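PDB 7BGM: phosphoribosyl-AMP cyclohydrolase from Medicago truncatula, which probably catalyses two consecutive steps of histidine biosynthesis, hydrolysing phosphoribosyl-ATP to phosphoribosyl-AMP and diphosphate and then opening the adenine ring of phosphoribosyl-AMP. Local coordinates for residues V77-D80 / C81-S85; Y106-V109 / F110-L113; E132-I135 / S136-A140. All blocks are in the same frame, centred on the assembly; numbering follows the deposited sequence.

In the fold
From the N terminus, the first site reached is contact 1, where the hairpin turn after strand 76-80 leads into strand 85-92 in the cyclohydrolase part and gathers zinc. Contact 2 follows at 106-113, where strand 105-108 ends and the chain coils into a turn. Both strands are extended by the second subunit: within one chain the nearest atoms are about 19 Å apart, yet across the dimer contact 1 of one subunit packs on contact 2 of the other. Contact 3, residues 132-140, comes last, in helix 127-140 of the pyrophosphohydrolase part, on the opposite side of the chain's centre from contact 1. The three run in series: each is local, and none nests in or crosses another.

Contact 1 of 3, residues V77-D80 / C81-S85; sequences VFLD and CDRDS. With ZN (zinc ion), chain D; ZN (zinc ion), chain G.
At the metal-binding hairpin turn of the cyclohydrolase part, the carboxylates of Asp80, Asp82 and Asp84 converge on one zinc. Asp80 OD2 lies 1.9 Å from the zinc ion, and OD1 of both Asp82 and Asp84 also bind it; two waters complete five ligands. All three aspartates hold CG between backbone N and carbonyl carbon (chi1 78° in Asp80), a torsion that, with the backbone turn, brings the acids to one metal. The carboxylate planes of Asp80 and Asp82 are 65° apart. Asp80 OD1, the oxygen not bound to zinc, takes weak hydrogen bonds from the backbone N of Asp84, 3.1 Å away, and of Ser85. A type I turn runs from Asp80 to Arg83, with Arg83 N bonded to Asp80 O at 3.0 Å, and Asp80 N closes the strand pair on Ser85 O at 2.9 Å. Leu79 CD1 sits over one face of the Arg83 guanidinium, 3.6 Å from NH2; that nitrogen is hydrogen-bonded to Ser10 OG. Cys81 SG binds a second zinc at 2.3 Å, shared with Cys97 and Cys104 of the second subunit. An Asp-Cys-Asp-Arg-Asp run feeding two metals, one across the dimer interface, is characteristic of the phosphoribosyl-AMP cyclohydrolase active site.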
loop_
_atom_site.group_PDB
_atom_site.type_symbol
_atom_site.label_atom_id
_atom_site.label_comp_id
_atom_site.label_asym_id
_atom_site.label_seq_id
_atom_site.Cartn_x
_atom_site.Cartn_y
_atom_site.Cartn_z
ATOM N N VAL A 77 -15.309 -1.026 -1.544
ATOM C CA VAL A 77 -15.360 0.301 -2.166
ATOM C C VAL A 77 -15.445 1.324 -1.045
ATOM O O VAL A 77 -16.273 1.173 -0.124
ATOM C CB VAL A 77 -16.560 0.451 -3.121
ATOM C CG1 VAL A 77 -16.576 1.864 -3.712
ATOM C CG2 VAL A 77 -16.480 -0.581 -4.253
ATOM N N PHE A 78 -14.574 2.337 -1.097
ATOM C CA PHE A 78 -14.569 3.420 -0.124
ATOM C C PHE A 78 -14.741 4.790 -0.792
ATOM O O PHE A 78 -14.152 5.061 -1.852
ATOM C CB PHE A 78 -13.263 3.437 0.697
ATOM C CG PHE A 78 -13.097 2.261 1.638
ATOM C CD1 PHE A 78 -12.619 1.039 1.163
ATOM C CD2 PHE A 78 -13.482 2.356 2.980
ATOM C CE1 PHE A 78 -12.467 -0.044 1.979
ATOM C CE2 PHE A 78 -13.316 1.250 3.840
ATOM C CZ PHE A 78 -12.847 0.040 3.322
ATOM N N LEU A 79 -15.487 5.681 -0.126
ATOM C CA LEU A 79 -15.536 7.098 -0.463
ATOM C C LEU A 79 -14.608 7.875 0.472
ATOM O O LEU A 79 -14.420 7.481 1.634
ATOM C CB LEU A 79 -16.961 7.656 -0.292
ATOM C CG LEU A 79 -18.068 7.070 -1.147
ATOM C CD1 LEU A 79 -19.452 7.625 -0.792
ATOM C CD2 LEU A 79 -17.734 7.361 -2.579
ATOM N N ASP A 80 -14.067 9.005 -0.011
ATOM C CA ASP A 80 -13.317 9.907 0.869
ATOM C C ASP A 80 -14.274 10.802 1.670
ATOM O O ASP A 80 -15.508 10.740 1.551
ATOM C CB ASP A 80 -12.224 10.702 0.119
ATOM C CG ASP A 80 -12.732 11.895 -0.681
ATOM O OD1 ASP A 80 -13.886 11.846 -1.115
ATOM O OD2 ASP A 80 -11.878 12.824 -0.934
ATOM N N CYS A 81 -13.684 11.622 2.534
ATOM C CA CYS A 81 -14.463 12.375 3.524
ATOM C C CYS A 81 -15.513 13.293 2.881
ATOM O O CYS A 81 -16.621 13.459 3.419
ATOM C CB CYS A 81 -13.514 13.182 4.410
ATOM S SG CYS A 81 -12.427 14.341 3.433
ATOM N N ASP A 82 -15.193 13.913 1.756
ATOM C CA ASP A 82 -16.144 14.806 1.098
ATOM C C ASP A 82 -16.803 14.153 -0.124
ATOM O O ASP A 82 -17.494 14.840 -0.903
ATOM C CB ASP A 82 -15.487 16.162 0.759
ATOM C CG ASP A 82 -14.201 16.045 -0.054
ATOM O OD1 ASP A 82 -13.892 14.949 -0.589
ATOM O OD2 ASP A 82 -13.490 17.092 -0.173
ATOM N N ARG A 83 -16.628 12.836 -0.274
ATOM C CA ARG A 83 -17.425 11.952 -1.143
ATOM C C ARG A 83 -17.239 12.252 -2.633
ATOM O O ARG A 83 -18.132 11.976 -3.433
ATOM C CB ARG A 83 -18.912 12.010 -0.751
ATOM C CG ARG A 83 -19.132 11.901 0.753
ATOM C CD ARG A 83 -20.586 11.900 1.130
ATOM N NE ARG A 83 -21.300 10.647 0.911
ATOM C CZ ARG A 83 -21.319 9.632 1.779
ATOM N NH1 ARG A 83 -20.627 9.674 2.914
ATOM N NH2 ARG A 83 -22.040 8.568 1.519
ATOM N N ASP A 84 -16.100 12.795 -3.041
ATOM C CA ASP A 84 -15.830 12.972 -4.475
ATOM C C ASP A 84 -14.705 12.086 -5.007
ATOM O O ASP A 84 -14.267 12.270 -6.149
ATOM C CB ASP A 84 -15.516 14.444 -4.800
ATOM C CG ASP A 84 -14.307 14.974 -4.029
ATOM O OD1 ASP A 84 -13.580 14.162 -3.368
ATOM O OD2 ASP A 84 -14.101 16.200 -4.067
ATOM N N SER A 85 -14.224 11.134 -4.206
ATOM C CA SER A 85 -13.108 10.264 -4.534
ATOM C C SER A 85 -13.437 8.863 -4.032
ATOM O O SER A 85 -13.969 8.707 -2.930
ATOM C CB SER A 85 -11.834 10.793 -3.875
ATOM O OG SER A 85 -10.733 10.008 -4.268
HETATM ZN ZN ZN D . -12.427 14.395 -1.853
HETATM ZN ZN ZN G . -10.371 14.124 4.413
HETATM O O HOH W 1 -11.634 16.236 -1.632
HETATM O O HOH W 2 -10.855 14.177 -3.271
#

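Contact 2 of 3, residues Y106-V109 / F110-L113; sequences YTPV and FDLL
Val109 O accepts the N-H of Leu112 at 3.1 Å, with a bent N-H...O angle of 140°, as the backbone leaves extended strand 105-108 and coils into a single helix-like turn. Phi and psi are helical from Phe110 to Leu112, but the regular bonds of a helix are missing; the next link, from Leu113 N to Phe110 O, is weak at 3.3 Å. Beside this bond, Leu112 CB rests 3.7 Å from Val109 O. The N-H of Phe110 is buried at the bend and has no partner in the model. Val109 carries CG1 anti to its backbone nitrogen (chi1 152°), a torsion that swings this methyl forward against Phe110, where it meets ring atom CD1 at 4.0 Å. The second subunit packs against this corner: its Leu7 on Val109 and its His75 on Phe110, while Thr107 and Pro108 join an antiparallel ladder with one of its strands. Asp111 is poorly ordered, and its OD1 makes a long, weak ion pair with Lys114; as modelled, Asp111 OD2 lies 3.3 Å from CG of the Pro108 ring.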
loop_
_atom_site.group_PDB
_atom_site.type_symbol
_atom_site.label_atom_id
_atom_site.label_comp_id
_atom_site.label_asym_id
_atom_site.label_seq_id
_atom_site.Cartn_x
_atom_site.Cartn_y
_atom_site.Cartn_z
ATOM N N TYR A 106 4.974 4.131 -13.036
ATOM C CA TYR A 106 6.361 3.710 -13.185
ATOM C C TYR A 106 7.244 4.844 -13.717
ATOM O O TYR A 106 8.360 4.582 -14.206
ATOM C CB TYR A 106 6.418 2.493 -14.124
ATOM C CG TYR A 106 5.678 2.712 -15.397
ATOM C CD1 TYR A 106 6.277 3.425 -16.441
ATOM C CD2 TYR A 106 4.406 2.172 -15.595
ATOM C CE1 TYR A 106 5.621 3.628 -17.624
ATOM C CE2 TYR A 106 3.718 2.377 -16.790
ATOM C CZ TYR A 106 4.340 3.106 -17.808
ATOM O OH TYR A 106 3.710 3.352 -19.011
ATOM N N THR A 107 6.777 6.096 -13.665
ATOM C CA THR A 107 7.525 7.221 -14.217
ATOM C C THR A 107 7.962 8.123 -13.065
ATOM O O THR A 107 7.189 8.979 -12.600
ATOM C CB THR A 107 6.650 7.963 -15.228
ATOM O OG1 THR A 107 6.272 7.036 -16.292
ATOM C CG2 THR A 107 7.389 9.180 -15.841
ATOM N N PRO A 108 9.169 7.938 -12.528
ATOM C CA PRO A 108 9.588 8.722 -11.349
ATOM C C PRO A 108 10.115 10.070 -11.796
ATOM O O PRO A 108 10.962 10.150 -12.681
ATOM C CB PRO A 108 10.685 7.862 -10.713
ATOM C CG PRO A 108 11.285 7.089 -11.899
ATOM C CD PRO A 108 10.204 6.982 -12.967
ATOM N N VAL A 109 9.597 11.125 -11.177
ATOM C CA VAL A 109 9.924 12.484 -11.577
ATOM C C VAL A 109 11.299 12.892 -11.074
ATOM O O VAL A 109 12.065 13.551 -11.790
ATOM C CB VAL A 109 8.830 13.422 -11.059
ATOM C CG1 VAL A 109 9.411 14.801 -10.829
ATOM C CG2 VAL A 109 7.634 13.404 -12.011
ATOM N N PHE A 110 11.639 12.519 -9.839
ATOM C CA PHE A 110 12.891 12.988 -9.254
ATOM C C PHE A 110 14.113 12.518 -10.039
ATOM O O PHE A 110 15.180 13.131 -9.927
ATOM C CB PHE A 110 12.985 12.538 -7.796
ATOM C CG PHE A 110 12.056 13.281 -6.871
ATOM C CD1 PHE A 110 11.216 14.263 -7.353
ATOM C CD2 PHE A 110 12.045 13.007 -5.511
ATOM C CE1 PHE A 110 10.365 14.955 -6.496
ATOM C CE2 PHE A 110 11.211 13.693 -4.656
ATOM C CZ PHE A 110 10.368 14.668 -5.144
ATOM N N ASP A 111 13.971 11.458 -10.846
ATOM C CA ASP A 111 15.092 10.949 -11.631
ATOM C C ASP A 111 15.557 11.960 -12.672
ATOM O O ASP A 111 16.765 12.117 -12.897
ATOM C CB ASP A 111 14.701 9.635 -12.312
ATOM C CG ASP A 111 14.886 8.425 -11.409
ATOM O OD1 ASP A 111 15.359 8.595 -10.263
ATOM O OD2 ASP A 111 14.564 7.299 -11.854
ATOM N N LEU A 112 14.616 12.654 -13.317
ATOM C CA LEU A 112 14.961 13.581 -14.392
ATOM C C LEU A 112 15.824 14.757 -13.925
ATOM O O LEU A 112 16.338 15.498 -14.773
ATOM C CB LEU A 112 13.675 14.091 -15.069
ATOM C CG LEU A 112 12.991 13.178 -16.107
ATOM C CD1 LEU A 112 11.685 13.791 -16.617
ATOM C CD2 LEU A 112 13.922 12.857 -17.284
ATOM N N LEU A 113 16.013 14.940 -12.616
ATOM C CA LEU A 113 16.836 16.022 -12.090
ATOM C C LEU A 113 18.272 15.590 -11.762
ATOM O O LEU A 113 19.052 16.405 -11.255
ATOM C CB LEU A 113 16.173 16.630 -10.849
ATOM C CG LEU A 113 14.640 16.759 -10.803
ATOM C CD1 LEU A 113 14.197 17.482 -9.522
ATOM C CD2 LEU A 113 14.063 17.447 -12.043
#

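Contact 3 of 3, residues E132-I135 / S136-A140; sequences ESTI and SQRKA
Arg138 reaches back along helix 127-140 to Thr134, one turn earlier, in the pyrophosphohydrolase part of the enzyme. Its CB lies 3.5 Å from Ile135 O, and CG comes to 3.2 Å from Thr134 O, the same carbonyl that takes the backbone N-H of Arg138. A bend at chi2 (-87°) then turns the chain alongside the threonine, so that the two side chains run the same way. At the tip, Thr134 CG2 lies over one face of the guanidinium, offset toward its rim, 3.7 Å from CZ and 3.6 Å from NH2. Thr134 OG1 bonds to Ala130 O, while CG2 stands anti to the backbone N. Thr152 and Ser150 also pack on the arginine; all three residues belong to an AMP site known for this protein, though no nucleotide is bound in this chain.

Four i to i+4 backbone bonds, from Ser136 N to Glu132 O through Lys139 N to Ile135 O, join the two halves, and Ala140 N to Ser136 O adds a fifth. Ile135, the buried residue of the group, packs on Met198 and Ala202 of helix 183-204, while Glu132 OE2 bonds to Val208 N. A further i to i+4 pair joins two polar side chains: Gln137 NE2 donates to Ser133 OG at 3.2 Å, with an N-H...O angle of 149° and the hydroxyl oxygen 9° out of the amide plane.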
loop_
_atom_site.group_PDB
_atom_site.type_symbol
_atom_site.label_atom_id
_atom_site.label_comp_id
_atom_site.label_asym_id
_atom_site.label_seq_id
_atom_site.Cartn_x
_atom_site.Cartn_y
_atom_site.Cartn_z
ATOM N N GLU A 132 11.820 -5.786 -1.082
ATOM C CA GLU A 132 11.686 -6.978 -1.908
ATOM C C GLU A 132 12.377 -6.785 -3.252
ATOM O O GLU A 132 13.101 -7.671 -3.728
ATOM C CB GLU A 132 10.210 -7.311 -2.101
ATOM C CG GLU A 132 9.941 -8.502 -2.993
ATOM C CD GLU A 132 8.470 -8.864 -3.027
ATOM O OE1 GLU A 132 7.673 -7.993 -3.424
ATOM O OE2 GLU A 132 8.113 -10.002 -2.617
ATOM N N SER A 133 12.197 -5.613 -3.864
ATOM C CA SER A 133 12.816 -5.366 -5.162
ATOM C C SER A 133 14.340 -5.343 -5.071
ATOM O O SER A 133 15.038 -5.907 -5.930
ATOM C CB SER A 133 12.264 -4.056 -5.719
ATOM O OG SER A 133 12.834 -3.726 -6.963
ATOM N N THR A 134 14.879 -4.701 -4.035
ATOM C CA THR A 134 16.326 -4.661 -3.849
ATOM C C THR A 134 16.910 -6.064 -3.731
ATOM O O THR A 134 17.924 -6.378 -4.361
ATOM C CB THR A 134 16.652 -3.831 -2.606
ATOM O OG1 THR A 134 16.337 -2.460 -2.873
ATOM C CG2 THR A 134 18.122 -3.943 -2.234
ATOM N N ILE A 135 16.269 -6.926 -2.941
ATOM C CA ILE A 135 16.768 -8.290 -2.778
ATOM C C ILE A 135 16.757 -9.036 -4.108
ATOM O O ILE A 135 17.708 -9.754 -4.447
ATOM C CB ILE A 135 15.934 -9.018 -1.711
ATOM C CG1 ILE A 135 16.184 -8.387 -0.343
ATOM C CG2 ILE A 135 16.239 -10.510 -1.726
ATOM C CD1 ILE A 135 15.164 -8.832 0.712
ATOM N N SER A 136 15.670 -8.893 -4.868
ATOM C CA SER A 136 15.554 -9.541 -6.170
ATOM C C SER A 136 16.668 -9.079 -7.106
ATOM O O SER A 136 17.310 -9.901 -7.787
ATOM C CB SER A 136 14.163 -9.241 -6.754
ATOM O OG SER A 136 13.977 -9.829 -8.032
ATOM N N GLN A 137 16.953 -7.775 -7.110
ATOM C CA GLN A 137 18.057 -7.270 -7.918
ATOM C C GLN A 137 19.389 -7.873 -7.492
ATOM O O GLN A 137 20.219 -8.197 -8.344
ATOM C CB GLN A 137 18.116 -5.752 -7.830
ATOM C CG GLN A 137 16.876 -5.081 -8.332
ATOM C CD GLN A 137 16.940 -3.585 -8.133
ATOM O OE1 GLN A 137 17.942 -2.953 -8.457
ATOM N NE2 GLN A 137 15.877 -3.011 -7.587
ATOM N N ARG A 138 19.620 -8.021 -6.181
ATOM C CA ARG A 138 20.852 -8.668 -5.725
ATOM C C ARG A 138 20.915 -10.119 -6.187
ATOM O O ARG A 138 21.987 -10.617 -6.566
ATOM C CB ARG A 138 20.965 -8.602 -4.201
ATOM C CG ARG A 138 20.877 -7.207 -3.627
ATOM C CD ARG A 138 22.220 -6.500 -3.587
ATOM N NE ARG A 138 22.055 -5.077 -3.281
ATOM C CZ ARG A 138 21.733 -4.578 -2.083
ATOM N NH1 ARG A 138 21.536 -5.379 -1.041
ATOM N NH2 ARG A 138 21.605 -3.265 -1.924
ATOM N N LYS A 139 19.778 -10.820 -6.143
ATOM C CA LYS A 139 19.742 -12.218 -6.566
ATOM C C LYS A 139 20.090 -12.350 -8.043
ATOM O O LYS A 139 20.756 -13.308 -8.457
ATOM C CB LYS A 139 18.356 -12.805 -6.271
ATOM C CG LYS A 139 18.201 -14.308 -6.543
ATOM C CD LYS A 139 16.827 -14.801 -6.107
ATOM C CE LYS A 139 16.618 -16.272 -6.434
ATOM N NZ LYS A 139 16.687 -16.485 -7.911
ATOM N N ALA A 140 19.668 -11.380 -8.849
ATOM C CA ALA A 140 19.847 -11.482 -10.288
ATOM C C ALA A 140 21.278 -11.186 -10.712
ATOM O O ALA A 140 21.716 -11.662 -11.766
ATOM C CB ALA A 140 18.878 -10.533 -10.998
#